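Local coordinates for putative secreted protein (Pseudomonas aeruginosa, PDB 3NPD), which is of unknown function but belongs to a Pseudomonas family of putative quorum-sensing-regulated virulence factors and is probably secreted, at residues S53-N61 / F93-A103. Numbering follows the deposited sequence. Where two conformers were deposited one is given.
Sequences SHAERMRSN and FTEYKTNQPVA. With SO4 (sulfate ion), chain B.
With CG anti to the carbonyl carbon and a bend at chi3 (74°), Met58 swings its terminal methyl over the ring of Phe93, whose flat surface offers it a broad apolar seat. Met58 CE stands 3.6 Å from the centroid of the Phe93 ring, almost on the ring normal, a CH-pi contact over the face; the selenium of this selenomethionine lies farther off above the same face, a Met-aromatic contact. A long, unbranched, polarisable chain suits this place, since it can reach from helix 52-60 to Phe93, also touching Val50 of the sheet and Val65 of helix 62-74. Next to it Val102 packs both branches against the helix: CG1 lies 4.0 Å from Met58 CB, and CG2 3.8 Å from Ala55 CB. The small methyl of Ala55 lets the helix come close to edge strand 101-107, at the classic bulge where Val102 and Ala103 both face Phe93.

Arg59 closes the outer side, its extended chain carrying the guanidinium across Val102, whose CB sits over one face. In the guanidinium plane, Arg59 NH2 donates to Pro101 O (3.1 Å, 164°). One water joins Arg59 NE to Val102 O; a second bridges Arg59 NH1, by a weak bond, and Glu95 OE2. Glu95, bent at chi2, brings its carboxylate beside the Ala55 methyl, but its direct salt bridge from OE2 to Arg59 NH1 is long, at 3.9 Å. Arg59 NH1 makes a hydrogen-bonded salt bridge to Glu56 OE1, on the same helix, at 3.1 Å. Arginine's positive charge probably offsets both carboxylates, bordering an apolar seam with a partly water-mediated ionic network.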
# COMPACT_ATOMS: atom_id res chain seq x y z
N SER A 53 0.96 19.47 -5.70
CA SER A 53 1.38 19.46 -7.11
C SER A 53 1.61 18.05 -7.64
O SER A 53 1.15 17.73 -8.74
CB SER A 53 2.59 20.36 -7.38
OG SER A 53 2.20 21.72 -7.33
N HIS A 54 2.29 17.22 -6.87
CA HIS A 54 2.50 15.84 -7.26
C HIS A 54 1.16 15.05 -7.24
O HIS A 54 0.97 14.17 -8.04
CB HIS A 54 3.50 15.16 -6.36
CG HIS A 54 3.95 13.82 -6.88
ND1 HIS A 54 4.44 13.65 -8.15
CD2 HIS A 54 3.97 12.60 -6.31
CE1 HIS A 54 4.76 12.39 -8.34
NE2 HIS A 54 4.48 11.73 -7.24
N ALA A 55 0.27 15.37 -6.31
CA ALA A 55 -1.05 14.73 -6.27
C ALA A 55 -1.78 14.94 -7.61
O ALA A 55 -2.46 14.04 -8.11
CB ALA A 55 -1.90 15.30 -5.10
N GLU A 56 -1.66 16.15 -8.16
CA GLU A 56 -2.25 16.46 -9.47
C GLU A 56 -1.64 15.65 -10.59
O GLU A 56 -2.36 15.15 -11.46
CB GLU A 56 -2.21 17.95 -9.78
CG GLU A 56 -3.20 18.75 -8.94
CD GLU A 56 -4.67 18.51 -9.35
OE1 GLU A 56 -5.32 17.54 -8.88
OE2 GLU A 56 -5.20 19.34 -10.12
N ARG A 57 -0.31 15.50 -10.58
CA ARG A 57 0.37 14.65 -11.57
C ARG A 57 -0.11 13.22 -11.46
O ARG A 57 -0.35 12.57 -12.50
CB ARG A 57 1.89 14.69 -11.39
CG ARG A 57 2.51 16.05 -11.64
CD ARG A 57 4.01 15.96 -11.99
NE ARG A 57 4.94 15.40 -10.98
CZ ARG A 57 5.39 15.99 -9.86
NH1 ARG A 57 4.94 17.16 -9.44
NH2 ARG A 57 6.28 15.35 -9.10
N MSE A 58 -0.27 12.73 -10.23
CA MSE A 58 -0.83 11.39 -10.01
C MSE A 58 -2.24 11.22 -10.56
O MSE A 58 -2.51 10.26 -11.27
CB MSE A 58 -0.78 10.96 -8.55
CG MSE A 58 0.62 10.78 -8.11
SE MSE A 58 0.79 10.29 -6.26
CE MSE A 58 0.20 8.45 -6.43
N ARG A 59 -3.09 12.18 -10.29
CA ARG A 59 -4.47 12.13 -10.75
C ARG A 59 -4.62 12.22 -12.26
O ARG A 59 -5.62 11.75 -12.80
CB ARG A 59 -5.27 13.26 -10.12
CG ARG A 59 -5.52 13.06 -8.63
CD ARG A 59 -6.35 14.22 -8.13
NE ARG A 59 -6.58 14.18 -6.70
CZ ARG A 59 -6.14 15.06 -5.79
NH1 ARG A 59 -5.42 16.12 -6.12
NH2 ARG A 59 -6.45 14.86 -4.50
N SER A 60 -3.66 12.90 -12.92
CA SER A 60 -3.67 13.05 -14.39
C SER A 60 -3.33 11.77 -15.13
O SER A 60 -3.61 11.65 -16.33
CB SER A 60 -2.69 14.16 -14.84
OG SER A 60 -1.36 13.76 -14.74
N ASN A 61 -2.69 10.82 -14.45
CA ASN A 61 -2.33 9.55 -15.11
C ASN A 61 -2.35 8.37 -14.12
O ASN A 61 -1.30 7.82 -13.73
CB ASN A 61 -1.00 9.66 -15.81
CG ASN A 61 -0.81 8.53 -16.86
OD1 ASN A 61 -1.46 7.45 -16.81
ND2 ASN A 61 0.07 8.78 -17.80
N PHE A 93 -2.90 6.73 -1.04
CA PHE A 93 -2.29 8.08 -1.10
C PHE A 93 -3.35 9.10 -0.80
O PHE A 93 -4.46 9.08 -1.38
CB PHE A 93 -1.75 8.36 -2.49
CG PHE A 93 -0.60 7.51 -2.91
CD1 PHE A 93 -0.82 6.27 -3.54
CD2 PHE A 93 0.73 7.95 -2.74
CE1 PHE A 93 0.27 5.49 -3.95
CE2 PHE A 93 1.80 7.15 -3.14
CZ PHE A 93 1.57 5.93 -3.73
N THR A 94 -3.03 10.03 0.10
CA THR A 94 -3.90 11.15 0.44
C THR A 94 -3.10 12.46 0.35
O THR A 94 -1.88 12.44 0.37
CB THR A 94 -4.51 10.94 1.84
OG1 THR A 94 -3.47 10.91 2.81
CG2 THR A 94 -5.35 9.62 1.87
N GLU A 95 -3.79 13.58 0.27
CA GLU A 95 -3.16 14.89 0.22
C GLU A 95 -2.47 15.23 1.54
O GLU A 95 -3.03 15.01 2.61
CB GLU A 95 -4.22 15.97 -0.07
CG GLU A 95 -4.51 16.13 -1.54
CD GLU A 95 -3.58 17.14 -2.19
OE1 GLU A 95 -2.35 17.09 -1.91
OE2 GLU A 95 -4.09 17.96 -2.98
N TYR A 96 -1.29 15.80 1.47
CA TYR A 96 -0.55 16.20 2.67
C TYR A 96 -1.34 17.19 3.53
O TYR A 96 -1.44 17.00 4.71
CB TYR A 96 0.78 16.77 2.26
CG TYR A 96 1.60 17.26 3.42
CD1 TYR A 96 2.06 16.37 4.38
CD2 TYR A 96 1.91 18.61 3.57
CE1 TYR A 96 2.81 16.79 5.46
CE2 TYR A 96 2.72 19.04 4.63
CZ TYR A 96 3.12 18.14 5.60
OH TYR A 96 3.85 18.60 6.66
N LYS A 97 -1.82 18.26 2.90
CA LYS A 97 -2.51 19.33 3.67
C LYS A 97 -3.92 19.01 4.17
O LYS A 97 -4.32 19.51 5.22
CB LYS A 97 -2.61 20.58 2.79
CG LYS A 97 -1.28 21.21 2.44
CD LYS A 97 -0.72 21.94 3.57
CE LYS A 97 0.64 22.55 3.27
NZ LYS A 97 0.67 23.73 2.35
N THR A 98 -4.69 18.26 3.39
CA THR A 98 -6.13 18.01 3.66
C THR A 98 -6.50 16.57 3.97
O THR A 98 -7.59 16.30 4.44
CB THR A 98 -6.95 18.43 2.43
OG1 THR A 98 -6.65 17.56 1.33
CG2 THR A 98 -6.62 19.87 1.99
N ASN A 99 -5.60 15.63 3.67
CA ASN A 99 -5.92 14.20 3.72
C ASN A 99 -7.01 13.68 2.73
O ASN A 99 -7.43 12.51 2.85
CB ASN A 99 -6.21 13.70 5.15
CG ASN A 99 -5.82 12.26 5.32
OD1 ASN A 99 -4.68 11.88 5.03
ND2 ASN A 99 -6.75 11.43 5.81
N GLN A 100 -7.39 14.49 1.75
CA GLN A 100 -8.33 14.04 0.71
C GLN A 100 -7.67 12.94 -0.14
O GLN A 100 -6.45 13.00 -0.38
CB GLN A 100 -8.79 15.21 -0.16
CG GLN A 100 -9.94 16.00 0.45
CD GLN A 100 -11.26 15.32 0.19
OE1 GLN A 100 -12.04 15.07 1.11
NE2 GLN A 100 -11.51 14.97 -1.07
N PRO A 101 -8.46 11.89 -0.57
CA PRO A 101 -7.83 10.84 -1.38
C PRO A 101 -7.25 11.37 -2.68
O PRO A 101 -7.80 12.31 -3.25
CB PRO A 101 -8.99 9.85 -1.66
CG PRO A 101 -9.86 10.00 -0.47
CD PRO A 101 -9.86 11.51 -0.26
N VAL A 102 -6.12 10.80 -3.06
CA VAL A 102 -5.43 11.07 -4.28
C VAL A 102 -5.54 9.85 -5.14
O VAL A 102 -6.00 9.95 -6.28
CB VAL A 102 -3.92 11.41 -4.03
CG1 VAL A 102 -3.16 11.56 -5.34
CG2 VAL A 102 -3.82 12.72 -3.17
N ALA A 103 -5.09 8.71 -4.63
CA ALA A 103 -5.17 7.46 -5.35
C ALA A 103 -5.21 6.30 -4.39
O ALA A 103 -4.61 6.35 -3.34
CB ALA A 103 -3.99 7.29 -6.31
S SO4 B . 1.40 21.23 -0.45
O1 SO4 B . 0.56 20.02 -0.32
O2 SO4 B . 2.10 21.39 -1.74
O3 SO4 B . 0.56 22.40 -0.27
O4 SO4 B . 2.47 21.18 0.57
O HOH W 1 -8.14 11.73 -6.72
O HOH W 2 -3.62 18.56 -5.39